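PDB 3C9H: ABC transporter, substrate binding protein, which binds a magnesium ion and probably captures a solute in the periplasm for import by an ABC transporter. Local coordinates for residues A[19-28]-A[55-66]. Residues are numbered along the deposited sequence; the frame is centred on the assembly and turned at random.
Sequences AQVAVFPALS and QKANPDIAVHYE
Gln55 sets its CG beside the backbone N (chi1 -72°) and runs on extended, which carries its amide from the last turn of helix 44-57 to the backbone of Phe24 and Pro25. A long neutral amide suits this buried place: one N-H of NE2 goes to Ile61 O at 3.0 Å, the other is shared between Phe24 O at 3.2 Å, from well above the carbonyl plane, and, weakly, Pro25 O. Phe24 O also accepts Val63 N. A water spans Gln55 OE1 and Pro25 O.

In this periplasmic binding protein fold, strand 62-67 pairs antiparallel with strand 20-24 along one side and parallel with strand 35-40 along the other; Phe24 N bonds Val63 O at 2.8 Å. The flat apolar Phe24 ring suits the face toward helix 44-57, CE2 near Tyr65 CB. Tyr65 OH is hydrogen-bonded to Ser40 OG and Leu42 O, flanking Ser41, which with Asp43 binds magnesium. Opposite, beta-branched Val21 suits an extended strand, CG2 beside CG and the carboxylate of Glu66, salt-bridged to Arg76.

Leu27 CD1 lies against the Gln55-Lys56 peptide, CG against Gln55 CB. Ser28 N donates to Pro59 O at 2.7 Å, while its short hydroxyl reaches the anti lone pair of Asp60 OD1.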
loop_
_atom_site.group_PDB
_atom_site.type_symbol
_atom_site.label_atom_id
_atom_site.label_comp_id
_atom_site.label_asym_id
_atom_site.label_seq_id
_atom_site.Cartn_x
_atom_site.Cartn_y
_atom_site.Cartn_z
ATOM N N ALA A 19 -11.748 9.587 -8.142
ATOM C CA ALA A 19 -10.508 9.303 -8.828
ATOM C C ALA A 19 -9.830 10.625 -9.191
ATOM O O ALA A 19 -10.508 11.581 -9.602
ATOM C CB ALA A 19 -10.769 8.445 -10.046
ATOM N N GLN A 20 -8.517 10.697 -9.018
ATOM C CA GLN A 20 -7.752 11.795 -9.590
ATOM C C GLN A 20 -7.171 11.234 -10.881
ATOM O O GLN A 20 -6.386 10.263 -10.869
ATOM C CB GLN A 20 -6.633 12.299 -8.675
ATOM C CG GLN A 20 -6.980 12.438 -7.197
ATOM C CD GLN A 20 -7.821 13.667 -6.831
ATOM O OE1 GLN A 20 -7.928 14.647 -7.594
ATOM N NE2 GLN A 20 -8.399 13.631 -5.618
ATOM N N VAL A 21 -7.590 11.816 -11.991
ATOM C CA VAL A 21 -7.183 11.377 -13.297
ATOM C C VAL A 21 -6.096 12.297 -13.847
ATOM O O VAL A 21 -6.236 13.532 -13.816
ATOM C CB VAL A 21 -8.376 11.352 -14.259
ATOM C CG1 VAL A 21 -7.925 10.894 -15.636
ATOM C CG2 VAL A 21 -9.488 10.450 -13.711
ATOM N N ALA A 22 -5.021 11.684 -14.349
ATOM C CA ALA A 22 -3.943 12.373 -15.028
ATOM C C ALA A 22 -3.697 11.716 -16.379
ATOM O O ALA A 22 -3.455 10.499 -16.455
ATOM C CB ALA A 22 -2.667 12.317 -14.165
ATOM N N VAL A 23 -3.736 12.507 -17.447
ATOM C CA VAL A 23 -3.578 11.988 -18.799
ATOM C C VAL A 23 -2.244 12.465 -19.404
ATOM O O VAL A 23 -2.020 13.661 -19.581
ATOM C CB VAL A 23 -4.774 12.359 -19.716
ATOM C CG1 VAL A 23 -4.578 11.801 -21.112
ATOM C CG2 VAL A 23 -6.093 11.840 -19.143
ATOM N N PHE A 24 -1.379 11.507 -19.716
ATOM C CA PHE A 24 -0.052 11.777 -20.283
ATOM C C PHE A 24 -0.038 11.463 -21.805
ATOM O O PHE A 24 -0.067 10.300 -22.207
ATOM C CB PHE A 24 1.006 10.933 -19.574
ATOM C CG PHE A 24 1.135 11.212 -18.102
ATOM C CD1 PHE A 24 2.211 11.921 -17.608
ATOM C CD2 PHE A 24 0.208 10.709 -17.202
ATOM C CE1 PHE A 24 2.338 12.149 -16.269
ATOM C CE2 PHE A 24 0.327 10.946 -15.870
ATOM C CZ PHE A 24 1.379 11.666 -15.399
ATOM N N PRO A 25 0.039 12.495 -22.659
ATOM C CA PRO A 25 0.078 12.230 -24.107
ATOM C C PRO A 25 1.302 11.460 -24.542
ATOM O O PRO A 25 2.334 11.538 -23.876
ATOM C CB PRO A 25 0.107 13.633 -24.713
ATOM C CG PRO A 25 -0.440 14.507 -23.664
ATOM C CD PRO A 25 0.066 13.940 -22.376
ATOM N N ALA A 26 1.182 10.717 -25.642
ATOM C CA ALA A 26 2.306 9.990 -26.221
ATOM C C ALA A 26 3.485 10.965 -26.425
ATOM O O ALA A 26 3.297 12.082 -26.901
ATOM C CB ALA A 26 1.895 9.337 -27.543
ATOM N N LEU A 27 4.691 10.553 -26.040
ATOM C CA LEU A 27 5.869 11.407 -26.221
ATOM C C LEU A 27 6.173 11.681 -27.696
ATOM O O LEU A 27 6.646 12.771 -28.050
ATOM C CB LEU A 27 7.095 10.771 -25.561
ATOM C CG LEU A 27 7.051 10.615 -24.055
ATOM C CD1 LEU A 27 8.434 10.191 -23.566
ATOM C CD2 LEU A 27 6.594 11.912 -23.387
ATOM N N SER A 28 5.888 10.699 -28.544
ATOM C CA SER A 28 6.118 10.806 -29.986
ATOM C C SER A 28 5.154 11.747 -30.699
ATOM O O SER A 28 5.325 12.008 -31.891
ATOM C CB SER A 28 5.987 9.432 -30.653
ATOM O OG SER A 28 4.620 9.050 -30.782
ATOM N N GLN A 55 6.942 5.686 -20.675
ATOM C CA GLN A 55 6.706 6.460 -21.890
ATOM C C GLN A 55 7.980 6.680 -22.715
ATOM O O GLN A 55 7.926 6.580 -23.927
ATOM C CB GLN A 55 6.046 7.806 -21.583
ATOM C CG GLN A 55 4.589 7.677 -21.167
ATOM C CD GLN A 55 3.827 8.929 -21.363
ATOM O OE1 GLN A 55 4.190 9.976 -20.829
ATOM N NE2 GLN A 55 2.755 8.849 -22.131
ATOM N N LYS A 56 9.104 6.955 -22.062
ATOM C CA LYS A 56 10.413 7.025 -22.743
ATOM C C LYS A 56 10.759 5.711 -23.446
ATOM O O LYS A 56 11.310 5.732 -24.547
ATOM C CB LYS A 56 11.528 7.348 -21.757
ATOM C CG LYS A 56 11.551 8.776 -21.269
ATOM C CD LYS A 56 12.539 8.895 -20.150
ATOM C CE LYS A 56 12.479 10.239 -19.505
ATOM N NZ LYS A 56 13.388 10.229 -18.319
ATOM N N ALA A 57 10.446 4.581 -22.811
ATOM C CA ALA A 57 10.626 3.256 -23.431
ATOM C C ALA A 57 9.613 3.030 -24.556
ATOM O O ALA A 57 9.875 2.275 -25.480
ATOM C CB ALA A 57 10.507 2.143 -22.376
ATOM N N ASN A 58 8.454 3.680 -24.466
ATOM C CA ASN A 58 7.323 3.457 -25.373
ATOM C C ASN A 58 6.737 4.792 -25.831
ATOM O O ASN A 58 5.675 5.190 -25.388
ATOM C CB ASN A 58 6.257 2.620 -24.667
ATOM C CG ASN A 58 6.780 1.281 -24.222
ATOM O OD1 ASN A 58 6.858 0.352 -25.026
ATOM N ND2 ASN A 58 7.180 1.171 -22.951
ATOM N N PRO A 59 7.454 5.503 -26.727
ATOM C CA PRO A 59 7.057 6.858 -27.095
ATOM C C PRO A 59 5.715 7.016 -27.824
ATOM O O PRO A 59 5.225 8.137 -27.922
ATOM C CB PRO A 59 8.221 7.350 -27.967
ATOM C CG PRO A 59 8.955 6.168 -28.389
ATOM C CD PRO A 59 8.687 5.071 -27.408
ATOM N N ASP A 60 5.124 5.929 -28.308
ATOM C CA ASP A 60 3.826 5.993 -28.997
ATOM C C ASP A 60 2.612 5.729 -28.093
ATOM O O ASP A 60 1.477 5.705 -28.576
ATOM C CB ASP A 60 3.798 4.988 -30.164
ATOM C CG ASP A 60 4.700 5.395 -31.330
ATOM O OD1 ASP A 60 4.933 6.613 -31.523
ATOM O OD2 ASP A 60 5.153 4.488 -32.075
ATOM N N ILE A 61 2.828 5.551 -26.793
ATOM C CA ILE A 61 1.728 5.199 -25.886
ATOM C C ILE A 61 1.327 6.329 -24.960
ATOM O O ILE A 61 2.142 6.784 -24.166
ATOM C CB ILE A 61 2.070 3.937 -25.029
ATOM C CG1 ILE A 61 2.472 2.763 -25.943
ATOM C CG2 ILE A 61 0.867 3.562 -24.148
ATOM C CD1 ILE A 61 1.400 2.414 -26.990
ATOM N N ALA A 62 0.062 6.741 -25.041
ATOM C CA ALA A 62 -0.536 7.656 -24.085
ATOM C C ALA A 62 -0.888 6.872 -22.812
ATOM O O ALA A 62 -1.149 5.670 -22.896
ATOM C CB ALA A 62 -1.791 8.310 -24.675
ATOM N N VAL A 63 -0.853 7.539 -21.657
ATOM C CA VAL A 63 -1.179 6.900 -20.365
ATOM C C VAL A 63 -2.278 7.681 -19.659
ATOM O O VAL A 63 -2.129 8.859 -19.349
ATOM C CB VAL A 63 0.050 6.791 -19.440
ATOM C CG1 VAL A 63 -0.322 6.164 -18.099
ATOM C CG2 VAL A 63 1.153 5.996 -20.118
ATOM N N HIS A 64 -3.387 7.000 -19.419
ATOM C CA HIS A 64 -4.511 7.510 -18.674
ATOM C C HIS A 64 -4.482 6.892 -17.263
ATOM O O HIS A 64 -4.851 5.712 -17.054
ATOM C CB HIS A 64 -5.781 7.143 -19.435
ATOM C CG HIS A 64 -7.040 7.659 -18.825
ATOM N ND1 HIS A 64 -7.452 7.317 -17.557
ATOM C CD2 HIS A 64 -8.020 8.432 -19.339
ATOM C CE1 HIS A 64 -8.612 7.898 -17.303
ATOM N NE2 HIS A 64 -8.984 8.568 -18.375
ATOM N N TYR A 65 -4.011 7.681 -16.302
ATOM C CA TYR A 65 -3.707 7.197 -14.970
ATOM C C TYR A 65 -4.762 7.658 -14.001
ATOM O O TYR A 65 -4.908 8.854 -13.782
ATOM C CB TYR A 65 -2.322 7.703 -14.509
ATOM C CG TYR A 65 -1.831 7.093 -13.220
ATOM C CD1 TYR A 65 -1.095 5.893 -13.223
ATOM C CD2 TYR A 65 -2.082 7.708 -11.971
ATOM C CE1 TYR A 65 -0.595 5.333 -12.025
ATOM C CE2 TYR A 65 -1.596 7.138 -10.776
ATOM C CZ TYR A 65 -0.859 5.947 -10.818
ATOM O OH TYR A 65 -0.375 5.371 -9.628
ATOM N N GLU A 66 -5.483 6.701 -13.415
ATOM C CA GLU A 66 -6.484 6.977 -12.397
ATOM C C GLU A 66 -6.037 6.520 -11.016
ATOM O O GLU A 66 -5.886 5.323 -10.739
ATOM C CB GLU A 66 -7.841 6.331 -12.751
ATOM C CG GLU A 66 -8.305 6.628 -14.151
ATOM C CD GLU A 66 -9.832 6.715 -14.294
ATOM O OE1 GLU A 66 -10.561 6.817 -13.273
ATOM O OE2 GLU A 66 -10.296 6.704 -15.457
HETATM O O HOH W 1 3.474 12.602 -21.778
HETATM O O HOH W 2 4.802 7.839 -24.716
#